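3-hydroxy-3-methylglutaryl-CoA lyase (Acinetobacter baumannii, PDB 6NDS) is a zinc-containing enzyme of the HMGL-like family, built on a TIM-barrel fold and modelled here with coenzyme A bound. Local coordinates at residues Q45-G50 with I84-L89; A113-N118 with M124-S129; A131-I136 with E172-L177; T152-P157 with P193-R198; L214-T219 with L224-A229. All coordinates share one frame; numbering follows the deposited sequence.

Contact 1: Q45-G50 with I84-L89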
# COMPACT_ATOMS: atom_id res chain seq x y z
N GLN A 45 -22.65 -13.60 -3.88
CA GLN A 45 -21.55 -13.58 -4.84
C GLN A 45 -20.21 -13.86 -4.16
O GLN A 45 -19.39 -14.62 -4.68
CB GLN A 45 -21.50 -12.22 -5.56
CG GLN A 45 -22.62 -12.01 -6.56
CD GLN A 45 -22.51 -12.99 -7.70
OE1 GLN A 45 -23.43 -13.76 -7.96
NE2 GLN A 45 -21.37 -12.99 -8.38
N LEU A 46 -19.99 -13.26 -2.99
CA LEU A 46 -18.76 -13.52 -2.26
C LEU A 46 -18.63 -14.99 -1.91
O LEU A 46 -17.52 -15.55 -1.90
CB LEU A 46 -18.71 -12.67 -0.99
CG LEU A 46 -18.55 -11.18 -1.27
CD1 LEU A 46 -18.90 -10.40 -0.00
CD2 LEU A 46 -17.13 -10.84 -1.72
N SER A 47 -19.76 -15.65 -1.61
CA SER A 47 -19.76 -17.07 -1.30
C SER A 47 -19.28 -17.94 -2.45
O SER A 47 -19.00 -19.12 -2.23
CB SER A 47 -21.16 -17.56 -0.90
OG SER A 47 -21.51 -17.11 0.40
N THR A 48 -19.20 -17.41 -3.67
CA THR A 48 -18.71 -18.20 -4.79
C THR A 48 -17.21 -18.02 -5.04
O THR A 48 -16.68 -18.66 -5.96
CB THR A 48 -19.47 -17.87 -6.08
OG1 THR A 48 -19.11 -16.55 -6.54
CG2 THR A 48 -20.98 -17.95 -5.87
N MET A 49 -16.53 -17.21 -4.23
CA MET A 49 -15.17 -16.76 -4.53
C MET A 49 -14.08 -17.58 -3.86
O MET A 49 -12.91 -17.42 -4.22
CB MET A 49 -14.99 -15.28 -4.12
CG MET A 49 -15.88 -14.34 -4.89
SD MET A 49 -15.41 -14.20 -6.61
CE MET A 49 -16.98 -13.62 -7.29
N GLY A 50 -14.43 -18.44 -2.90
CA GLY A 50 -13.48 -19.35 -2.28
C GLY A 50 -13.20 -19.10 -0.81
O GLY A 50 -12.40 -19.84 -0.23
N ILE A 84 -18.55 -22.88 4.21
CA ILE A 84 -18.26 -21.51 4.61
C ILE A 84 -18.84 -21.27 5.99
O ILE A 84 -19.98 -21.66 6.28
CB ILE A 84 -18.82 -20.48 3.61
CG1 ILE A 84 -18.21 -20.69 2.22
CG2 ILE A 84 -18.55 -19.06 4.09
CD1 ILE A 84 -18.76 -19.72 1.17
N ILE A 85 -18.06 -20.63 6.85
CA ILE A 85 -18.52 -20.17 8.16
C ILE A 85 -18.97 -18.72 8.03
O ILE A 85 -18.16 -17.84 7.72
CB ILE A 85 -17.41 -20.34 9.21
CG1 ILE A 85 -17.07 -21.81 9.38
CG2 ILE A 85 -17.81 -19.69 10.54
CD1 ILE A 85 -15.72 -22.03 10.04
N TYR A 86 -20.26 -18.47 8.24
CA TYR A 86 -20.82 -17.13 8.21
C TYR A 86 -20.80 -16.55 9.61
O TYR A 86 -21.46 -17.07 10.52
CB TYR A 86 -22.24 -17.17 7.63
CG TYR A 86 -22.24 -17.66 6.19
CD1 TYR A 86 -22.02 -16.77 5.13
CD2 TYR A 86 -22.42 -19.01 5.89
CE1 TYR A 86 -22.00 -17.21 3.82
CE2 TYR A 86 -22.39 -19.46 4.58
CZ TYR A 86 -22.19 -18.55 3.55
OH TYR A 86 -22.15 -18.99 2.26
N VAL A 87 -20.03 -15.47 9.78
CA VAL A 87 -19.69 -14.90 11.08
C VAL A 87 -20.56 -13.67 11.31
O VAL A 87 -20.76 -12.86 10.40
CB VAL A 87 -18.20 -14.51 11.13
CG1 VAL A 87 -17.84 -13.92 12.49
CG2 VAL A 87 -17.30 -15.71 10.76
N GLY A 88 -21.05 -13.51 12.54
CA GLY A 88 -21.70 -12.26 12.94
C GLY A 88 -20.95 -11.56 14.06
O GLY A 88 -20.52 -12.22 15.02
N LEU A 89 -20.77 -10.24 13.95
CA LEU A 89 -20.11 -9.46 14.99
C LEU A 89 -21.08 -9.16 16.13
O LEU A 89 -22.22 -8.72 15.89
CB LEU A 89 -19.57 -8.14 14.41
CG LEU A 89 -18.85 -7.21 15.40
CD1 LEU A 89 -17.75 -6.46 14.69
CD2 LEU A 89 -19.80 -6.21 16.05
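S47 meets Y86 of strand 85-90 through a hydrogen bond and I84, just before that strand, through a small apolar contact, an example of a turn fastened to a barrel strand. The polar part is a single bond: the hydroxyl of Y86 donates to S47, with Y86 OH 2.7 Å from S47 OG. The serine OG, anti to its carbonyl carbon (chi1 -73°), approaches at the edge of the tyrosine ring and in its plane. S47 OG also bonds to I43 O and Y86 OH to H81 N, so each buried hydroxyl has a second partner.

The apolar part belongs to I84. I84 CD1 reaches the turn 3.5 Å from S47 O and 3.8 Å from S47 CB. Within its own segment, I84 CG2 lies 3.7 Å above the plane of the Y86 ring, displaced toward the rim, and thus backs the ring that carries the hydroxyl.

A type I turn from L46 to M49 shapes the receiving side, where Q45 O takes both T48 N and T48 OG1. Here that turn is joined to the start of strand 85-90, part of the alternation of helices and parallel strands in a TIM barrel.

Contact 2: A113-N118 with M124-S129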
# COMPACT_ATOMS: atom_id res chain seq x y z
N ALA A 113 -8.72 -2.81 23.19
CA ALA A 113 -7.69 -2.73 24.23
C ALA A 113 -7.63 -1.35 24.86
O ALA A 113 -7.12 -1.20 25.97
CB ALA A 113 -6.32 -3.09 23.64
N SER A 114 -8.09 -0.34 24.14
CA SER A 114 -8.16 1.02 24.65
C SER A 114 -9.46 1.21 25.41
O SER A 114 -10.54 1.01 24.84
CB SER A 114 -8.09 2.02 23.49
OG SER A 114 -8.62 3.28 23.88
N GLN A 115 -9.36 1.57 26.70
CA GLN A 115 -10.57 1.86 27.46
C GLN A 115 -11.37 2.98 26.81
O GLN A 115 -12.61 2.92 26.75
CB GLN A 115 -10.23 2.22 28.90
CG GLN A 115 -11.44 2.29 29.80
CD GLN A 115 -11.89 0.93 30.28
OE1 GLN A 115 -12.44 0.14 29.51
NE2 GLN A 115 -11.65 0.64 31.55
N THR A 116 -10.69 4.02 26.33
CA THR A 116 -11.40 5.15 25.72
C THR A 116 -12.15 4.71 24.48
O THR A 116 -13.32 5.09 24.28
CB THR A 116 -10.42 6.27 25.37
OG1 THR A 116 -9.74 6.72 26.54
CG2 THR A 116 -11.18 7.43 24.74
N HIS A 117 -11.51 3.92 23.62
CA HIS A 117 -12.18 3.45 22.42
C HIS A 117 -13.32 2.49 22.75
O HIS A 117 -14.36 2.51 22.09
CB HIS A 117 -11.18 2.80 21.47
CG HIS A 117 -11.74 2.48 20.13
ND1 HIS A 117 -12.23 1.23 19.81
CD2 HIS A 117 -11.89 3.24 19.02
CE1 HIS A 117 -12.67 1.24 18.56
NE2 HIS A 117 -12.47 2.44 18.06
N ASN A 118 -13.14 1.62 23.75
CA ASN A 118 -14.23 0.72 24.12
C ASN A 118 -15.44 1.50 24.62
O ASN A 118 -16.58 1.16 24.29
CB ASN A 118 -13.77 -0.28 25.18
CG ASN A 118 -14.52 -1.60 25.08
OD1 ASN A 118 -14.39 -2.33 24.09
ND2 ASN A 118 -15.33 -1.90 26.09
N MET A 124 -19.24 0.95 27.15
CA MET A 124 -18.96 0.28 28.41
C MET A 124 -17.46 0.05 28.53
O MET A 124 -16.71 0.13 27.55
CB MET A 124 -19.72 -1.05 28.53
CG MET A 124 -19.52 -2.00 27.39
SD MET A 124 -20.57 -3.48 27.51
CE MET A 124 -20.77 -3.85 25.77
N THR A 125 -17.03 -0.21 29.76
CA THR A 125 -15.63 -0.50 30.02
C THR A 125 -15.28 -1.88 29.49
O THR A 125 -16.15 -2.69 29.15
CB THR A 125 -15.33 -0.45 31.52
OG1 THR A 125 -16.10 -1.46 32.18
CG2 THR A 125 -15.69 0.91 32.11
N LYS A 126 -13.97 -2.14 29.42
CA LYS A 126 -13.51 -3.47 29.06
C LYS A 126 -14.02 -4.52 30.04
O LYS A 126 -14.39 -5.63 29.64
CB LYS A 126 -11.99 -3.50 28.98
CG LYS A 126 -11.43 -2.72 27.81
CD LYS A 126 -9.90 -2.81 27.78
CE LYS A 126 -9.26 -1.83 28.71
NZ LYS A 126 -7.78 -1.90 28.56
N ALA A 127 -14.03 -4.19 31.34
CA ALA A 127 -14.53 -5.14 32.33
C ALA A 127 -16.00 -5.46 32.08
O ALA A 127 -16.42 -6.62 32.22
CB ALA A 127 -14.35 -4.59 33.75
N GLN A 128 -16.79 -4.45 31.72
CA GLN A 128 -18.20 -4.69 31.40
C GLN A 128 -18.34 -5.52 30.14
O GLN A 128 -19.23 -6.38 30.06
CB GLN A 128 -18.95 -3.37 31.26
CG GLN A 128 -19.10 -2.63 32.58
CD GLN A 128 -19.67 -1.23 32.42
OE1 GLN A 128 -19.17 -0.43 31.63
NE2 GLN A 128 -20.71 -0.93 33.18
N SER A 129 -17.49 -5.28 29.14
CA SER A 129 -17.53 -6.11 27.94
C SER A 129 -17.28 -7.57 28.28
O SER A 129 -18.01 -8.46 27.82
CB SER A 129 -16.50 -5.61 26.92
OG SER A 129 -16.98 -4.48 26.21
O HOH W 1 -12.25 -2.12 32.56
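Q115 reaches K126 with CG trans to the backbone N (chi1 -170°) and then a bend at chi2 (81°), which together carry its amide up to the start of helix 126-140. There Q115 OE1 accepts from K126 N at 2.7 Å, with the donor in the carbonyl plane and on a lone pair. The other end of the same amide, NE2, donates to a water that also accepts from A127 N, and this double grip fixes the rotation of the group. Q115 and T125 run alongside one another, pointing the same way.

K126 donates a second time, through its side chain. Bent at chi3, it places K126 NZ 2.8 Å from A113 O, above the carbonyl plane; a salt bridge to E166 gives the ammonium a second partner. N118 supplies a third link. N118 ND2 makes a nearly straight hydrogen bond (175°) to S129 OG, 3.1 Å away and exactly in the amide plane, and a more bent one to M124 O, 2.9 Å away and tilted from that plane. N118 OD1 is held by S112 N, so both ends of this buried amide are engaged.

At the N-cap, T125 OG1 accepts from Q128 N at 3.1 Å and Q128 OE1 from T125 N at 2.9 Å. This reciprocal pair is a capping box, opening helix 126-140 beside coenzyme A, which M124 approaches to about 4 Å between its side chain and the ligand.

Contact 3: A131-I136 with E172-L177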
# COMPACT_ATOMS: atom_id res chain seq x y z
N ALA A 131 -17.68 -9.03 31.21
CA ALA A 131 -18.83 -9.54 31.96
C ALA A 131 -19.91 -10.05 31.02
O ALA A 131 -20.52 -11.10 31.27
CB ALA A 131 -19.38 -8.46 32.89
N GLY A 132 -20.17 -9.33 29.93
CA GLY A 132 -21.12 -9.82 28.95
C GLY A 132 -20.63 -11.08 28.26
O GLY A 132 -21.39 -12.04 28.07
N PHE A 133 -19.35 -11.12 27.90
CA PHE A 133 -18.79 -12.28 27.22
C PHE A 133 -18.91 -13.53 28.09
O PHE A 133 -19.23 -14.62 27.59
CB PHE A 133 -17.32 -12.03 26.87
CG PHE A 133 -17.10 -10.91 25.88
CD1 PHE A 133 -18.16 -10.37 25.15
CD2 PHE A 133 -15.83 -10.40 25.68
CE1 PHE A 133 -17.94 -9.34 24.24
CE2 PHE A 133 -15.61 -9.37 24.75
CZ PHE A 133 -16.66 -8.85 24.04
N THR A 134 -18.66 -13.38 29.39
CA THR A 134 -18.79 -14.51 30.31
C THR A 134 -20.21 -15.06 30.31
O THR A 134 -20.41 -16.29 30.31
CB THR A 134 -18.37 -14.09 31.72
OG1 THR A 134 -17.03 -13.58 31.67
CG2 THR A 134 -18.41 -15.27 32.66
N GLU A 135 -21.21 -14.18 30.31
CA GLU A 135 -22.59 -14.66 30.25
C GLU A 135 -22.90 -15.29 28.90
O GLU A 135 -23.64 -16.28 28.82
CB GLU A 135 -23.55 -13.50 30.55
CG GLU A 135 -25.01 -13.92 30.68
CD GLU A 135 -25.33 -14.55 32.02
OE1 GLU A 135 -24.61 -14.27 33.01
OE2 GLU A 135 -26.30 -15.33 32.09
N ILE A 136 -22.34 -14.74 27.82
CA ILE A 136 -22.55 -15.32 26.49
C ILE A 136 -22.04 -16.75 26.45
O ILE A 136 -22.73 -17.66 25.96
CB ILE A 136 -21.88 -14.46 25.42
CG1 ILE A 136 -22.66 -13.16 25.22
CG2 ILE A 136 -21.74 -15.24 24.12
CD1 ILE A 136 -21.83 -12.08 24.55
N GLU A 172 -5.43 -13.55 26.91
CA GLU A 172 -5.48 -14.60 27.93
C GLU A 172 -6.87 -14.71 28.55
O GLU A 172 -7.32 -15.81 28.89
CB GLU A 172 -4.42 -14.34 29.00
CG GLU A 172 -3.00 -14.56 28.52
CD GLU A 172 -1.97 -14.25 29.59
OE1 GLU A 172 -0.96 -14.98 29.67
OE2 GLU A 172 -2.18 -13.29 30.36
N HIS A 173 -7.56 -13.58 28.71
CA HIS A 173 -8.91 -13.63 29.28
C HIS A 173 -9.87 -14.35 28.33
O HIS A 173 -10.72 -15.13 28.77
CB HIS A 173 -9.40 -12.21 29.57
CG HIS A 173 -10.55 -12.14 30.53
ND1 HIS A 173 -11.34 -13.23 30.84
CD2 HIS A 173 -11.04 -11.10 31.26
CE1 HIS A 173 -12.26 -12.87 31.71
NE2 HIS A 173 -12.10 -11.58 31.98
N TYR A 174 -9.75 -14.09 27.03
CA TYR A 174 -10.53 -14.86 26.06
C TYR A 174 -10.25 -16.36 26.20
O TYR A 174 -11.18 -17.17 26.22
CB TYR A 174 -10.20 -14.39 24.64
CG TYR A 174 -11.01 -13.22 24.13
CD1 TYR A 174 -12.40 -13.21 24.20
CD2 TYR A 174 -10.38 -12.13 23.54
CE1 TYR A 174 -13.13 -12.13 23.69
CE2 TYR A 174 -11.09 -11.07 23.05
CZ TYR A 174 -12.47 -11.06 23.13
OH TYR A 174 -13.17 -9.99 22.61
N LEU A 175 -8.97 -16.73 26.31
CA LEU A 175 -8.62 -18.14 26.45
C LEU A 175 -9.22 -18.75 27.71
O LEU A 175 -9.65 -19.91 27.71
CB LEU A 175 -7.10 -18.31 26.46
CG LEU A 175 -6.40 -18.63 25.13
CD1 LEU A 175 -6.95 -17.83 24.00
CD2 LEU A 175 -4.90 -18.41 25.25
N LYS A 176 -9.25 -17.97 28.80
CA LYS A 176 -9.82 -18.48 30.05
C LYS A 176 -11.30 -18.82 29.89
O LYS A 176 -11.79 -19.74 30.56
CB LYS A 176 -9.62 -17.45 31.16
CG LYS A 176 -8.17 -17.27 31.58
CD LYS A 176 -8.04 -16.48 32.87
CE LYS A 176 -6.91 -15.46 32.79
NZ LYS A 176 -7.42 -14.10 32.42
N LEU A 177 -12.01 -18.10 29.03
CA LEU A 177 -13.39 -18.41 28.68
C LEU A 177 -13.51 -19.53 27.66
O LEU A 177 -14.62 -19.83 27.22
CB LEU A 177 -14.08 -17.16 28.14
CG LEU A 177 -14.29 -16.00 29.12
CD1 LEU A 177 -15.10 -14.90 28.44
CD2 LEU A 177 -14.99 -16.49 30.37
O HOH W 2 -15.21 -11.23 33.52
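F133 and Y174 bring their rings nearly parallel, planes 20° apart, yet slide them so far that little overlap remains: the centroids are 5.8 Å apart. The contact is therefore confined to a few atoms of each ring. F133 CD2 lies 3.8 Å from Y174 CE1, while F133 CE2 is 3.3 Å from Y174 OH. The phenylalanine owes this pose to a chi2 of -13°, far from the perpendicular setting usual for aromatic side chains, which brings its ring close to the tilt of the tyrosine. The phenol oxygen is not left to the hydrocarbon, since it is hydrogen-bonded to T149 O.

The side chain of L177 points toward helix 126-140. L177 CD1 rests 4.0 Å from F133 CB, and L177 CD2 comes 3.8 Å from T134 OG1, the leucine and threonine side chains crossing at about a right angle. T134 OG1 turns its bonding to F130 O one helical turn back. A water between T134 OG1 and H173 NE2 is held only weakly by each, and no direct hydrogen bond joins the two segments.

F130 extends the aromatic group, edge-to-face with F133 and stacked with H173. The contact thus joins helices 126-140 and 164-176 side by side on the barrel exterior, with F133 resting on L109 and Y174 on L111 of strand 106-112, and Y174 also on V150 of strand 145-151.

Contact 4: T152-P157 with P193-R198. With ACT (acetate ion), chain E.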
# COMPACT_ATOMS: atom_id res chain seq x y z
N THR A 152 -8.06 -2.07 18.50
CA THR A 152 -6.97 -1.15 18.81
C THR A 152 -5.76 -1.87 19.40
O THR A 152 -5.10 -1.36 20.32
CB THR A 152 -7.43 0.00 19.73
OG1 THR A 152 -7.84 -0.50 21.02
CG2 THR A 152 -8.60 0.76 19.11
N THR A 153 -5.43 -3.05 18.86
CA THR A 153 -4.29 -3.82 19.36
C THR A 153 -2.99 -3.06 19.17
O THR A 153 -2.08 -3.14 20.02
CB THR A 153 -4.23 -5.18 18.64
OG1 THR A 153 -5.22 -6.05 19.20
CG2 THR A 153 -2.85 -5.84 18.78
N PHE A 154 -2.87 -2.31 18.08
CA PHE A 154 -1.61 -1.71 17.67
C PHE A 154 -1.56 -0.20 17.91
O PHE A 154 -0.64 0.47 17.41
CB PHE A 154 -1.36 -2.03 16.19
CG PHE A 154 -1.39 -3.50 15.88
CD1 PHE A 154 -0.24 -4.27 15.98
CD2 PHE A 154 -2.57 -4.12 15.49
CE1 PHE A 154 -0.27 -5.64 15.71
CE2 PHE A 154 -2.60 -5.48 15.20
CZ PHE A 154 -1.44 -6.24 15.31
N GLY A 155 -2.49 0.34 18.68
CA GLY A 155 -2.59 1.77 18.92
C GLY A 155 -4.03 2.21 18.81
O GLY A 155 -4.87 1.53 18.21
N CYS A 156 -4.33 3.37 19.40
CA CYS A 156 -5.67 3.91 19.51
C CYS A 156 -5.71 5.34 19.00
O CYS A 156 -4.80 6.13 19.31
CB CYS A 156 -6.12 3.87 20.98
SG CYS A 156 -7.66 4.75 21.32
N PRO A 157 -6.73 5.71 18.23
CA PRO A 157 -6.82 7.10 17.74
C PRO A 157 -7.07 8.11 18.85
O PRO A 157 -6.87 9.32 18.62
CB PRO A 157 -8.01 7.05 16.76
CG PRO A 157 -8.86 5.91 17.28
CD PRO A 157 -7.87 4.88 17.79
N PRO A 193 5.44 -2.85 10.52
CA PRO A 193 5.86 -4.27 10.40
C PRO A 193 6.71 -4.80 11.55
O PRO A 193 6.57 -5.97 11.90
CB PRO A 193 6.65 -4.28 9.08
CG PRO A 193 6.09 -3.15 8.30
CD PRO A 193 5.68 -2.09 9.28
N VAL A 194 7.60 -3.99 12.13
CA VAL A 194 8.42 -4.48 13.23
C VAL A 194 7.55 -4.77 14.44
O VAL A 194 7.67 -5.82 15.09
CB VAL A 194 9.54 -3.49 13.57
CG1 VAL A 194 10.24 -3.89 14.87
CG2 VAL A 194 10.54 -3.46 12.43
N GLN A 195 6.64 -3.84 14.76
CA GLN A 195 5.69 -4.03 15.84
C GLN A 195 4.82 -5.26 15.59
O GLN A 195 4.56 -6.05 16.51
CB GLN A 195 4.82 -2.78 15.97
CG GLN A 195 3.63 -2.89 16.90
CD GLN A 195 2.63 -1.78 16.60
OE1 GLN A 195 2.47 -1.38 15.45
NE2 GLN A 195 1.96 -1.27 17.64
N VAL A 196 4.37 -5.43 14.34
CA VAL A 196 3.55 -6.60 14.01
C VAL A 196 4.32 -7.89 14.27
O VAL A 196 3.78 -8.84 14.84
CB VAL A 196 3.08 -6.50 12.55
CG1 VAL A 196 2.54 -7.85 12.07
CG2 VAL A 196 2.00 -5.41 12.42
N LYS A 197 5.58 -7.95 13.84
CA LYS A 197 6.33 -9.19 14.07
C LYS A 197 6.46 -9.50 15.56
O LYS A 197 6.31 -10.65 15.97
CB LYS A 197 7.70 -9.12 13.39
CG LYS A 197 7.61 -9.26 11.87
CD LYS A 197 8.98 -9.37 11.23
CE LYS A 197 8.87 -9.56 9.71
NZ LYS A 197 10.21 -9.90 9.11
N ARG A 198 6.69 -8.47 16.38
CA ARG A 198 6.85 -8.68 17.81
C ARG A 198 5.56 -9.18 18.45
O ARG A 198 5.57 -10.16 19.21
CB ARG A 198 7.32 -7.38 18.48
CG ARG A 198 7.35 -7.44 19.99
CD ARG A 198 7.97 -6.17 20.58
NE ARG A 198 7.17 -4.97 20.32
CZ ARG A 198 7.49 -4.04 19.43
NH1 ARG A 198 8.59 -4.15 18.68
NH2 ARG A 198 6.71 -2.98 19.28
C ACT E . 8.68 -0.79 16.89
O ACT E . 7.46 -0.55 17.07
OXT ACT E . 9.49 -1.41 17.64
CH3 ACT E . 9.31 -0.26 15.56
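Q195 gives its amide to the backbone oxygen of F154 from an unusual side of the carbonyl: Q195 NE2 is 3.1 Å from F154 O, but the C=O···N angle is just 107° and the donor stands 37° above the carbonyl plane, not on a lone pair. The N-H itself points well at the oxygen, which lies near the plane of the glutamine amide. An extended chain, with CG trans to the backbone N (chi1 171°), carries the amide across from the helix.

The rest is van der Waals contact. Q195 CD meets the F154 ring at its edge, 3.8 Å from F154 CD1, with amide and ring planes nearly perpendicular. V196 CG2 adds a touch 4.0 Å from F154 CE1, and T153 CG2 covers one ring face over the centre. The type I turn from T152 to G155 sets this up, ending at a glycine with positive phi.

Further along the helix, an acetate, probably from the crystallisation liquor, lies at the guanidinium edge of R198, hydrogen-bonded by NH1 and weakly by NH2; R198 also forms a salt bridge to E164. In TIM-barrel terms, the loop leaving the C-terminal end of strand 145-151 is tied here to helix 193-203, which follows the neighbouring strand 182-186.

Contact 5: L214-T219 with L224-A229. With ZN (zinc ion), chain H.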
# COMPACT_ATOMS: atom_id res chain seq x y z
N LEU A 214 -5.40 -11.86 11.83
CA LEU A 214 -4.95 -10.47 11.82
C LEU A 214 -5.91 -9.66 10.95
O LEU A 214 -6.24 -10.07 9.84
CB LEU A 214 -3.53 -10.33 11.27
CG LEU A 214 -2.34 -10.55 12.20
CD1 LEU A 214 -2.45 -9.67 13.44
CD2 LEU A 214 -2.20 -12.00 12.57
N HIS A 215 -6.33 -8.50 11.46
CA HIS A 215 -7.32 -7.64 10.82
C HIS A 215 -6.71 -6.24 10.68
O HIS A 215 -6.77 -5.43 11.60
CB HIS A 215 -8.58 -7.66 11.68
CG HIS A 215 -9.69 -6.77 11.22
ND1 HIS A 215 -10.89 -7.26 10.76
CD2 HIS A 215 -9.83 -5.42 11.25
CE1 HIS A 215 -11.70 -6.26 10.48
NE2 HIS A 215 -11.08 -5.13 10.77
N PHE A 216 -6.10 -5.95 9.53
CA PHE A 216 -5.41 -4.68 9.32
C PHE A 216 -6.26 -3.70 8.51
O PHE A 216 -6.90 -4.07 7.52
CB PHE A 216 -4.07 -4.90 8.59
CG PHE A 216 -3.05 -5.65 9.39
CD1 PHE A 216 -2.49 -5.08 10.53
CD2 PHE A 216 -2.60 -6.89 8.98
CE1 PHE A 216 -1.51 -5.77 11.27
CE2 PHE A 216 -1.61 -7.58 9.70
CZ PHE A 216 -1.08 -7.02 10.85
N HIS A 217 -6.26 -2.45 8.92
CA HIS A 217 -6.75 -1.38 8.07
C HIS A 217 -5.56 -0.67 7.42
O HIS A 217 -4.42 -0.76 7.90
CB HIS A 217 -7.64 -0.41 8.88
CG HIS A 217 -8.98 -0.98 9.25
ND1 HIS A 217 -10.15 -0.62 8.59
CD2 HIS A 217 -9.35 -1.87 10.20
CE1 HIS A 217 -11.17 -1.27 9.12
NE2 HIS A 217 -10.71 -2.04 10.09
N ASN A 218 -5.82 -0.01 6.28
CA ASN A 218 -4.75 0.53 5.44
C ASN A 218 -4.60 2.05 5.58
O ASN A 218 -4.12 2.72 4.65
CB ASN A 218 -5.01 0.16 3.98
CG ASN A 218 -3.78 0.38 3.10
OD1 ASN A 218 -2.65 0.07 3.50
ND2 ASN A 218 -3.99 0.94 1.91
N THR A 219 -4.94 2.59 6.75
CA THR A 219 -5.08 4.03 6.94
C THR A 219 -3.79 4.78 6.62
O THR A 219 -3.85 5.91 6.12
CB THR A 219 -5.50 4.30 8.38
OG1 THR A 219 -6.58 3.42 8.70
CG2 THR A 219 -5.93 5.75 8.57
N LEU A 224 -0.69 -4.02 3.46
CA LEU A 224 -0.13 -5.24 2.87
C LEU A 224 1.27 -5.52 3.40
O LEU A 224 1.66 -6.69 3.51
CB LEU A 224 -0.12 -5.16 1.34
CG LEU A 224 -1.52 -5.16 0.71
CD1 LEU A 224 -1.36 -5.09 -0.80
CD2 LEU A 224 -2.29 -6.41 1.12
N THR A 225 2.04 -4.48 3.72
CA THR A 225 3.35 -4.69 4.32
C THR A 225 3.22 -5.37 5.68
O THR A 225 4.01 -6.27 6.03
CB THR A 225 4.09 -3.36 4.43
OG1 THR A 225 4.10 -2.73 3.14
CG2 THR A 225 5.51 -3.57 4.87
N ASN A 226 2.19 -5.00 6.44
CA ASN A 226 1.95 -5.64 7.73
C ASN A 226 1.47 -7.08 7.56
O ASN A 226 1.80 -7.94 8.39
CB ASN A 226 0.93 -4.82 8.53
CG ASN A 226 1.49 -3.52 9.03
OD1 ASN A 226 2.70 -3.38 9.27
ND2 ASN A 226 0.60 -2.52 9.24
N VAL A 227 0.64 -7.36 6.54
CA VAL A 227 0.26 -8.75 6.26
C VAL A 227 1.49 -9.60 6.02
O VAL A 227 1.64 -10.68 6.58
CB VAL A 227 -0.69 -8.82 5.04
CG1 VAL A 227 -0.85 -10.29 4.60
CG2 VAL A 227 -2.02 -8.22 5.41
N LEU A 228 2.37 -9.14 5.12
CA LEU A 228 3.54 -9.95 4.78
C LEU A 228 4.46 -10.12 5.98
O LEU A 228 5.02 -11.21 6.19
CB LEU A 228 4.28 -9.32 3.59
CG LEU A 228 5.25 -10.24 2.84
CD1 LEU A 228 4.55 -11.50 2.37
CD2 LEU A 228 5.87 -9.49 1.66
N ALA A 229 4.61 -9.08 6.80
CA ALA A 229 5.42 -9.20 8.01
C ALA A 229 4.84 -10.24 8.97
O ALA A 229 5.58 -11.04 9.56
CB ALA A 229 5.57 -7.85 8.72
ZN ZN H . -12.16 -3.28 11.20
O HOH W 3 -2.25 -1.57 9.12
O HOH W 4 -1.51 -1.75 1.77
O HOH W 5 -13.40 -1.47 11.53
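The beta-alpha-beta unit of strand 212-216, helix 223-232 and strand 237-240 packs here through N226 and F216, the latter lying between the two zinc-binding histidines in sequence. N226 CB stands over the centre of the F216 ring, 3.7 Å from the centroid and 9° off the normal, a clear CH-pi contact. V227 CG2 adds a touch 3.9 Å from F216 CD2. N226 ND2 bonds to A191 O and, through a water, to H217 O. A second water links N218 OD1 with L224 N.

Facing away from the helix, H215 NE2 and H217 NE2 each bind zinc at 2.2 Å, with a water and three more atoms, D25 OD2 among them, completing the site. Second-shell acceptors orient both imidazoles, D239 OD2 at H215 ND1 and S255 O at H217 ND1. The chemistry is thus divided by side: an apolar ring seats the strand on its helix, while the flanking histidines present their NE2 atoms to the metal.

Contacts 1, 4 and 5 are buried, whereas contacts 2 and 3 are only partly so, on the flank where coenzyme A binds. Those two use successive parts of helix 126-140 in contrasting ways: its N-terminus is gripped by hydrogen bonds in contact 2, its next turns by rings and aliphatic groups in contact 3. Contacts 4 and 5 touch, V196 packing on F216, and both reach the second subunit. A further join, S114 N to T152 OG1, connects contact 2 with contact 4. Contact 1 stands apart, its centre 21 to 29 Å from the others, although it shares the parallel sheet with contact 5, where zinc is bound.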